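Chromosomal replication initiator protein DNAA (Helicobacter pylori, PDB 2WP0) probably initiates and regulates chromosomal replication, binding the replication origin in its ATP-bound form, with its N-terminal domain I serving oligomerization and the binding of regulators. Local coordinates at residues N28-L33 against A64-I69; L14-P19 against I24-Y29. One frame throughout, in Å; residues are numbered along the deposited sequence.

Both contacts lie in domain I of DnaA and depend on helix 23-30, which meets helix 6-16 through Tyr-26 and helix 52-71 through Phe-30 at its C-terminal end. Contact 2 comes first in sequence, across a short connection; contact 1 begins where contact 2 ends, sharing Asn-28 and Tyr-29. Their centres are about 7 Å apart, yet contact 1 is buried near the middle of the chain and contact 2 lies at the surface. The two meet at Ser-31 N and Tyr-26 O, 2.8 Å apart and probably hydrogen-bonded. Helix 23-30 is thus joined to two other helices of domain I, the part of DnaA involved in oligomerization and regulator binding.

Contact 1 of 2, residues N28-L33 against A64-I69; sequences NYFSQL and ALLKEI
Leu-66 and Phe-30 supply most of the surface buried here, and they illustrate how a branched aliphatic side chain can fit one corner of an aromatic ring. Each residue starts out toward the other segment, and the two side chains then slide past each other in opposite directions. The CD2 methyl of Leu-66 lies 3.5 Å from Phe-30 CE1 and 4.0 Å from Phe-30 CZ, while the second branch, Leu-66 CD1, comes within 3.9 Å of the same CE1. Both methyls of the leucine fork therefore converge on one ring carbon from one direction, in an approach oblique to the ring. With CG anti to the carbonyl carbon (chi1 -69°), the phenyl group of Phe-30 extends across the gap between backbones whose CA atoms, at Phe-30 and Leu-66, stand 10.1 Å apart. The contact joins helix 23-30 to helix 52-71 in the compact alpha-beta fold of domain I, where Leu-66 also touches Val-85 of strand 84-89 and the Phe-30 ring meets that of Tyr-62. Leu-33 adds a smaller share: its CD2 methyl approaches Leu-66 CD1 at 4.3 Å, and its side chain also packs on Ile-87 of the same strand. A type I beta turn from Phe-30 to Leu-33, closed by a bond of 3.0 Å from Leu-33 N to Phe-30 O, brings both apolar residues to bear on Leu-66. Within the same segment, Gln-32 NE2 donates to Asn-28 O at 2.8 Å, approaching from above the carbonyl plane, and the same nitrogen bonds to the backbone of a chain of another protein.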
ATOM      1  N   ASN D  28     -16.761 -15.361 -28.059  1.00 42.61           N
ATOM      2  CA  ASN D  28     -16.977 -15.069 -26.656  1.00 38.73           C
ATOM      3  C   ASN D  28     -18.080 -14.051 -26.399  1.00 39.63           C
ATOM      4  O   ASN D  28     -18.765 -14.101 -25.379  1.00 37.53           O
ATOM      5  CB  ASN D  28     -15.675 -14.584 -26.020  1.00 36.09           C
ATOM      6  CG  ASN D  28     -14.600 -15.667 -25.974  1.00 34.60           C
ATOM      7  OD1 ASN D  28     -13.419 -15.366 -25.823  1.00 35.16           O
ATOM      8  ND2 ASN D  28     -15.011 -16.937 -26.094  1.00 33.42           N
ATOM      9  N   TYR D  29     -18.250 -13.114 -27.319  1.00 32.52           N
ATOM     10  CA  TYR D  29     -19.187 -12.019 -27.094  1.00 33.06           C
ATOM     11  C   TYR D  29     -20.353 -12.084 -28.067  1.00 36.89           C
ATOM     12  O   TYR D  29     -21.464 -12.477 -27.693  1.00 36.88           O
ATOM     13  CB  TYR D  29     -18.473 -10.642 -27.138  1.00 32.85           C
ATOM     14  CG  TYR D  29     -17.572 -10.411 -25.941  1.00 36.18           C
ATOM     15  CD1 TYR D  29     -18.113 -10.137 -24.673  1.00 28.67           C
ATOM     16  CD2 TYR D  29     -16.191 -10.482 -26.059  1.00 30.34           C
ATOM     17  CE1 TYR D  29     -17.300  -9.931 -23.575  1.00 32.86           C
ATOM     18  CE2 TYR D  29     -15.369 -10.280 -24.960  1.00 26.12           C
ATOM     19  CZ  TYR D  29     -15.931 -10.004 -23.728  1.00 31.52           C
ATOM     20  OH  TYR D  29     -15.116  -9.820 -22.646  1.00 29.85           O
ATOM     21  N   PHE D  30     -20.085 -11.718 -29.315  1.00 41.98           N
ATOM     22  CA  PHE D  30     -21.156 -11.397 -30.254  1.00 43.86           C
ATOM     23  C   PHE D  30     -22.155 -12.524 -30.516  1.00 44.48           C
ATOM     24  O   PHE D  30     -23.349 -12.271 -30.639  1.00 45.53           O
ATOM     25  CB  PHE D  30     -20.579 -10.862 -31.557  1.00 44.30           C
ATOM     26  CG  PHE D  30     -19.946  -9.520 -31.422  1.00 44.30           C
ATOM     27  CD1 PHE D  30     -20.723  -8.381 -31.304  1.00 45.56           C
ATOM     28  CD2 PHE D  30     -18.571  -9.385 -31.408  1.00 43.65           C
ATOM     29  CE1 PHE D  30     -20.138  -7.126 -31.191  1.00 46.12           C
ATOM     30  CE2 PHE D  30     -17.970  -8.126 -31.288  1.00 43.43           C
ATOM     31  CZ  PHE D  30     -18.756  -7.002 -31.187  1.00 44.85           C
ATOM     32  N   SER D  31     -21.669 -13.757 -30.593  1.00 37.54           N
ATOM     33  CA  SER D  31     -22.536 -14.905 -30.839  1.00 38.49           C
ATOM     34  C   SER D  31     -23.699 -15.027 -29.839  1.00 38.34           C
ATOM     35  O   SER D  31     -24.776 -15.541 -30.178  1.00 39.92           O
ATOM     36  CB  SER D  31     -21.699 -16.168 -30.776  1.00 38.55           C
ATOM     37  OG  SER D  31     -20.803 -16.091 -29.683  1.00 35.96           O
ATOM     38  N   GLN D  32     -23.466 -14.551 -28.613  1.00 57.15           N
ATOM     39  CA  GLN D  32     -24.422 -14.637 -27.506  1.00 56.15           C
ATOM     40  C   GLN D  32     -25.503 -13.563 -27.534  1.00 57.45           C
ATOM     41  O   GLN D  32     -26.422 -13.560 -26.708  1.00 57.13           O
ATOM     42  CB  GLN D  32     -23.675 -14.504 -26.189  1.00 53.29           C
ATOM     43  CG  GLN D  32     -22.564 -15.516 -25.974  1.00 51.45           C
ATOM     44  CD  GLN D  32     -22.213 -15.640 -24.506  1.00 49.94           C
ATOM     45  OE1 GLN D  32     -23.068 -15.964 -23.674  1.00 49.27           O
ATOM     46  NE2 GLN D  32     -20.961 -15.374 -24.174  1.00 49.73           N
ATOM     47  N   LEU D  33     -25.352 -12.642 -28.480  1.00 31.30           N
ATOM     48  CA  LEU D  33     -26.241 -11.508 -28.675  1.00 32.95           C
ATOM     49  C   LEU D  33     -27.486 -11.968 -29.434  1.00 31.70           C
ATOM     50  O   LEU D  33     -27.402 -12.836 -30.310  1.00 32.09           O
ATOM     51  CB  LEU D  33     -25.488 -10.482 -29.514  1.00 31.88           C
ATOM     52  CG  LEU D  33     -25.554  -9.010 -29.172  1.00 33.75           C
ATOM     53  CD1 LEU D  33     -25.921  -8.896 -27.729  1.00 33.40           C
ATOM     54  CD2 LEU D  33     -24.194  -8.408 -29.454  1.00 32.91           C
ATOM     55  N   ALA D  64     -20.089   1.039 -30.229  1.00 30.30           N
ATOM     56  CA  ALA D  64     -19.822   1.960 -31.332  1.00 31.86           C
ATOM     57  C   ALA D  64     -19.608   1.186 -32.623  1.00 37.34           C
ATOM     58  O   ALA D  64     -20.091   1.591 -33.680  1.00 39.44           O
ATOM     59  CB  ALA D  64     -18.632   2.826 -31.037  1.00 31.25           C
ATOM     60  N   LEU D  65     -18.871   0.082 -32.532  1.00 36.21           N
ATOM     61  CA  LEU D  65     -18.732  -0.837 -33.652  1.00 35.91           C
ATOM     62  C   LEU D  65     -20.076  -1.260 -34.193  1.00 36.21           C
ATOM     63  O   LEU D  65     -20.243  -1.350 -35.391  1.00 37.90           O
ATOM     64  CB  LEU D  65     -17.960  -2.085 -33.244  1.00 34.81           C
ATOM     65  CG  LEU D  65     -16.457  -2.068 -33.519  1.00 34.94           C
ATOM     66  CD1 LEU D  65     -15.669  -3.035 -32.595  1.00 33.86           C
ATOM     67  CD2 LEU D  65     -16.215  -2.337 -35.011  1.00 35.66           C
ATOM     68  N   LEU D  66     -21.034  -1.529 -33.314  1.00 39.11           N
ATOM     69  CA  LEU D  66     -22.354  -1.974 -33.758  1.00 37.29           C
ATOM     70  C   LEU D  66     -23.165  -0.851 -34.367  1.00 37.85           C
ATOM     71  O   LEU D  66     -23.765  -1.023 -35.429  1.00 40.30           O
ATOM     72  CB  LEU D  66     -23.151  -2.567 -32.629  1.00 37.89           C
ATOM     73  CG  LEU D  66     -22.461  -3.778 -32.048  1.00 36.08           C
ATOM     74  CD1 LEU D  66     -23.323  -5.025 -31.925  1.00 36.76           C
ATOM     75  CD2 LEU D  66     -21.058  -4.035 -32.592  1.00 35.71           C
ATOM     76  N   LYS D  67     -23.214   0.284 -33.681  1.00 56.99           N
ATOM     77  CA  LYS D  67     -23.840   1.444 -34.266  1.00 56.93           C
ATOM     78  C   LYS D  67     -23.276   1.601 -35.685  1.00 60.99           C
ATOM     79  O   LYS D  67     -24.009   1.568 -36.678  1.00 63.13           O
ATOM     80  CB  LYS D  67     -23.553   2.681 -33.419  1.00 52.08           C
ATOM     81  CG  LYS D  67     -24.612   2.991 -32.373  1.00 47.79           C
ATOM     82  CD  LYS D  67     -24.065   2.921 -30.954  1.00 43.12           C
ATOM     83  CE  LYS D  67     -24.839   3.869 -30.013  1.00 41.25           C
ATOM     84  NZ  LYS D  67     -24.264   3.998 -28.623  1.00 38.14           N
ATOM     85  N   GLU D  68     -21.958   1.741 -35.762  1.00 45.53           N
ATOM     86  CA  GLU D  68     -21.251   1.868 -37.030  1.00 48.76           C
ATOM     87  C   GLU D  68     -21.762   0.867 -38.058  1.00 51.54           C
ATOM     88  O   GLU D  68     -22.596   1.189 -38.894  1.00 53.54           O
ATOM     89  CB  GLU D  68     -19.760   1.648 -36.790  1.00 48.73           C
ATOM     90  CG  GLU D  68     -18.894   1.789 -38.015  1.00 51.83           C
ATOM     91  CD  GLU D  68     -17.492   2.240 -37.657  1.00 52.67           C
ATOM     92  OE1 GLU D  68     -16.708   1.443 -37.095  1.00 51.26           O
ATOM     93  OE2 GLU D  68     -17.171   3.414 -37.922  1.00 54.73           O
ATOM     94  N   ILE D  69     -21.239  -0.350 -37.976  1.00 48.62           N
ATOM     95  CA  ILE D  69     -21.694  -1.487 -38.780  1.00 49.74           C
ATOM     96  C   ILE D  69     -23.160  -1.415 -39.239  1.00 51.41           C
ATOM     97  O   ILE D  69     -23.453  -1.652 -40.412  1.00 53.86           O
ATOM     98  CB  ILE D  69     -21.487  -2.804 -38.012  1.00 48.00           C
ATOM     99  CG1 ILE D  69     -19.992  -3.060 -37.791  1.00 45.82           C
ATOM    100  CG2 ILE D  69     -22.177  -3.957 -38.737  1.00 48.39           C
ATOM    101  CD1 ILE D  69     -19.702  -4.370 -37.130  1.00 42.47           C
TER

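Contact 2 of 2, residues L14-P19 against I24-Y29; sequences LVKQNP and IEYENY
Lys-16 lays its aliphatic stem over one face of the Tyr-26 ring, the one side-chain pair within 4.5 Å between residues 14-19 and 24-29. Along the first segment, Leu-14 leans instead on Ile-69 of helix 52-71. Val-15, one residue on, is buried and starts out toward helix 23-30; its CG1 methyl lies 3.8 Å from Phe-30 CG, linking the surface pair to the buried contact of helix 23-30 with helix 52-71 in domain I. At Lys-16 the chain comes closest, with its CA 6.1 Å from that of Tyr-26. The lysine crosses the tyrosine side chain at about a right angle: CB begins beside Tyr-26 CE2, CG sits over the middle of the ring, and CD and CE continue to the CE1 side. The CG methylene is 3.7 Å from the ring centroid of Tyr-26 and only 3° off the ring normal, a well-centred CH-pi contact. Tyr-26 can offer this face because its CG swings anti to the backbone N (chi1 173°), carrying the ring toward helix 6-16. Farther out, the bend at chi4 (-44°) turns the ammonium group along the ring's rim, from CE beside CE1 to NZ 4.1 Å from Tyr-26 CD1. Lys-16 NZ and Glu-27 OE2 remain 5.4 Å apart, too far for a salt bridge although their opposite charges may attract, so the contact rests on dispersion and CH-pi contact of lysine methylenes with the tyrosine face, with any pull between Lys-16 and Glu-27 probably weak.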
ATOM      1  N   LEU D  14     -22.286  -9.808 -40.473  1.00 37.04           N
ATOM      2  CA  LEU D  14     -21.658  -8.526 -40.783  1.00 37.18           C
ATOM      3  C   LEU D  14     -20.595  -8.254 -39.766  1.00 38.90           C
ATOM      4  O   LEU D  14     -19.598  -7.568 -40.025  1.00 38.73           O
ATOM      5  CB  LEU D  14     -22.675  -7.396 -40.713  1.00 39.03           C
ATOM      6  CG  LEU D  14     -23.233  -6.874 -42.032  1.00 39.08           C
ATOM      7  CD1 LEU D  14     -24.117  -5.671 -41.765  1.00 41.19           C
ATOM      8  CD2 LEU D  14     -22.106  -6.527 -43.026  1.00 38.94           C
ATOM      9  N   VAL D  15     -20.843  -8.787 -38.584  1.00 36.44           N
ATOM     10  CA  VAL D  15     -19.965  -8.546 -37.466  1.00 37.23           C
ATOM     11  C   VAL D  15     -18.784  -9.483 -37.589  1.00 36.19           C
ATOM     12  O   VAL D  15     -17.626  -9.071 -37.478  1.00 35.70           O
ATOM     13  CB  VAL D  15     -20.685  -8.754 -36.104  1.00 34.47           C
ATOM     14  CG1 VAL D  15     -19.802  -8.271 -34.961  1.00 35.36           C
ATOM     15  CG2 VAL D  15     -22.040  -8.033 -36.083  1.00 35.76           C
ATOM     16  N   LYS D  16     -19.094 -10.749 -37.824  1.00 44.59           N
ATOM     17  CA  LYS D  16     -18.083 -11.759 -38.003  1.00 44.60           C
ATOM     18  C   LYS D  16     -17.155 -11.264 -39.092  1.00 45.26           C
ATOM     19  O   LYS D  16     -15.934 -11.216 -38.926  1.00 45.18           O
ATOM     20  CB  LYS D  16     -18.749 -13.056 -38.438  1.00 45.63           C
ATOM     21  CG  LYS D  16     -18.023 -14.291 -37.974  1.00 46.29           C
ATOM     22  CD  LYS D  16     -18.846 -15.539 -38.267  1.00 48.73           C
ATOM     23  CE  LYS D  16     -18.353 -16.730 -37.459  1.00 48.34           C
ATOM     24  NZ  LYS D  16     -16.862 -16.807 -37.466  1.00 48.19           N
ATOM     25  N   GLN D  17     -17.762 -10.861 -40.200  1.00 80.23           N
ATOM     26  CA  GLN D  17     -17.035 -10.420 -41.384  1.00 80.96           C
ATOM     27  C   GLN D  17     -16.285  -9.081 -41.240  1.00 80.50           C
ATOM     28  O   GLN D  17     -15.598  -8.652 -42.163  1.00 81.26           O
ATOM     29  CB  GLN D  17     -17.993 -10.407 -42.575  1.00 82.42           C
ATOM     30  CG  GLN D  17     -18.143  -9.071 -43.252  1.00 83.33           C
ATOM     31  CD  GLN D  17     -19.362  -9.023 -44.143  1.00 85.17           C
ATOM     32  OE1 GLN D  17     -20.160  -9.969 -44.185  1.00 85.41           O
ATOM     33  NE2 GLN D  17     -19.516  -7.920 -44.867  1.00 86.48           N
ATOM     34  N   ASN D  18     -16.388  -8.443 -40.077  1.00 45.05           N
ATOM     35  CA  ASN D  18     -15.728  -7.155 -39.853  1.00 44.91           C
ATOM     36  C   ASN D  18     -14.280  -7.208 -39.361  1.00 44.05           C
ATOM     37  O   ASN D  18     -13.949  -7.945 -38.424  1.00 42.89           O
ATOM     38  CB  ASN D  18     -16.546  -6.251 -38.920  1.00 44.87           C
ATOM     39  CG  ASN D  18     -15.874  -4.895 -38.686  1.00 45.27           C
ATOM     40  OD1 ASN D  18     -14.883  -4.793 -37.955  1.00 45.23           O
ATOM     41  ND2 ASN D  18     -16.409  -3.852 -39.316  1.00 45.89           N
ATOM     42  N   PRO D  19     -13.419  -6.396 -39.999  1.00 47.85           N
ATOM     43  CA  PRO D  19     -12.024  -6.164 -39.616  1.00 47.54           C
ATOM     44  C   PRO D  19     -11.825  -6.089 -38.102  1.00 46.64           C
ATOM     45  O   PRO D  19     -11.291  -7.032 -37.548  1.00 46.18           O
ATOM     46  CB  PRO D  19     -11.715  -4.820 -40.266  1.00 48.40           C
ATOM     47  CG  PRO D  19     -12.552  -4.828 -41.500  1.00 49.54           C
ATOM     48  CD  PRO D  19     -13.768  -5.685 -41.240  1.00 49.12           C
ATOM     49  N   ILE D  24     -12.226 -14.934 -31.705  1.00 53.58           N
ATOM     50  CA  ILE D  24     -12.557 -15.133 -30.300  1.00 50.30           C
ATOM     51  C   ILE D  24     -13.534 -14.077 -29.780  1.00 49.86           C
ATOM     52  O   ILE D  24     -14.390 -14.385 -28.954  1.00 47.78           O
ATOM     53  CB  ILE D  24     -11.313 -15.178 -29.387  1.00 46.24           C
ATOM     54  CG1 ILE D  24     -10.476 -13.902 -29.549  1.00 47.15           C
ATOM     55  CG2 ILE D  24     -10.485 -16.421 -29.677  1.00 45.84           C
ATOM     56  CD1 ILE D  24     -10.947 -12.678 -28.708  1.00 44.73           C
ATOM     57  N   GLU D  25     -13.398 -12.834 -30.247  1.00 44.64           N
ATOM     58  CA  GLU D  25     -14.284 -11.758 -29.797  1.00 44.77           C
ATOM     59  C   GLU D  25     -15.714 -12.041 -30.262  1.00 46.79           C
ATOM     60  O   GLU D  25     -16.683 -11.835 -29.531  1.00 45.97           O
ATOM     61  CB  GLU D  25     -13.819 -10.396 -30.318  1.00 46.09           C
ATOM     62  CG  GLU D  25     -12.724  -9.720 -29.501  1.00 43.88           C
ATOM     63  CD  GLU D  25     -12.274  -8.401 -30.126  1.00 45.97           C
ATOM     64  OE1 GLU D  25     -12.277  -7.365 -29.410  1.00 44.93           O
ATOM     65  OE2 GLU D  25     -11.932  -8.409 -31.334  1.00 48.26           O
ATOM     66  N   TYR D  26     -15.841 -12.518 -31.493  1.00 41.16           N
ATOM     67  CA  TYR D  26     -17.141 -12.839 -32.042  1.00 41.61           C
ATOM     68  C   TYR D  26     -17.731 -13.983 -31.243  1.00 41.70           C
ATOM     69  O   TYR D  26     -18.929 -13.985 -30.918  1.00 41.81           O
ATOM     70  CB  TYR D  26     -17.019 -13.242 -33.510  1.00 42.70           C
ATOM     71  CG  TYR D  26     -18.316 -13.759 -34.082  1.00 44.46           C
ATOM     72  CD1 TYR D  26     -18.598 -15.121 -34.110  1.00 44.99           C
ATOM     73  CD2 TYR D  26     -19.272 -12.883 -34.579  1.00 44.56           C
ATOM     74  CE1 TYR D  26     -19.791 -15.593 -34.624  1.00 45.81           C
ATOM     75  CE2 TYR D  26     -20.472 -13.345 -35.090  1.00 45.40           C
ATOM     76  CZ  TYR D  26     -20.727 -14.702 -35.116  1.00 45.96           C
ATOM     77  OH  TYR D  26     -21.922 -15.159 -35.644  1.00 46.84           O
ATOM     78  N   GLU D  27     -16.875 -14.955 -30.920  1.00 59.01           N
ATOM     79  CA  GLU D  27     -17.294 -16.188 -30.252  1.00 58.13           C
ATOM     80  C   GLU D  27     -17.696 -15.916 -28.811  1.00 53.73           C
ATOM     81  O   GLU D  27     -18.821 -16.184 -28.396  1.00 53.71           O
ATOM     82  CB  GLU D  27     -16.156 -17.207 -30.281  1.00 56.47           C
ATOM     83  CG  GLU D  27     -16.621 -18.613 -30.559  1.00 58.12           C
ATOM     84  CD  GLU D  27     -16.630 -18.942 -32.051  1.00 63.44           C
ATOM     85  OE1 GLU D  27     -15.525 -19.041 -32.641  1.00 64.79           O
ATOM     86  OE2 GLU D  27     -17.732 -19.115 -32.636  1.00 65.50           O
ATOM     87  N   ASN D  28     -16.761 -15.361 -28.059  1.00 42.61           N
ATOM     88  CA  ASN D  28     -16.977 -15.069 -26.656  1.00 38.73           C
ATOM     89  C   ASN D  28     -18.080 -14.051 -26.399  1.00 39.63           C
ATOM     90  O   ASN D  28     -18.765 -14.101 -25.379  1.00 37.53           O
ATOM     91  CB  ASN D  28     -15.675 -14.584 -26.020  1.00 36.09           C
ATOM     92  CG  ASN D  28     -14.600 -15.667 -25.974  1.00 34.60           C
ATOM     93  OD1 ASN D  28     -13.419 -15.366 -25.823  1.00 35.16           O
ATOM     94  ND2 ASN D  28     -15.011 -16.937 -26.094  1.00 33.42           N
ATOM     95  N   TYR D  29     -18.250 -13.114 -27.319  1.00 32.52           N
ATOM     96  CA  TYR D  29     -19.187 -12.019 -27.094  1.00 33.06           C
ATOM     97  C   TYR D  29     -20.353 -12.084 -28.067  1.00 36.89           C
ATOM     98  O   TYR D  29     -21.464 -12.477 -27.693  1.00 36.88           O
ATOM     99  CB  TYR D  29     -18.473 -10.642 -27.138  1.00 32.85           C
ATOM    100  CG  TYR D  29     -17.572 -10.411 -25.941  1.00 36.18           C
ATOM    101  CD1 TYR D  29     -18.113 -10.137 -24.673  1.00 28.67           C
ATOM    102  CD2 TYR D  29     -16.191 -10.482 -26.059  1.00 30.34           C
ATOM    103  CE1 TYR D  29     -17.300  -9.931 -23.575  1.00 32.86           C
ATOM    104  CE2 TYR D  29     -15.369 -10.280 -24.960  1.00 26.12           C
ATOM    105  CZ  TYR D  29     -15.931 -10.004 -23.728  1.00 31.52           C
ATOM    106  OH  TYR D  29     -15.116  -9.820 -22.646  1.00 29.85           O
TER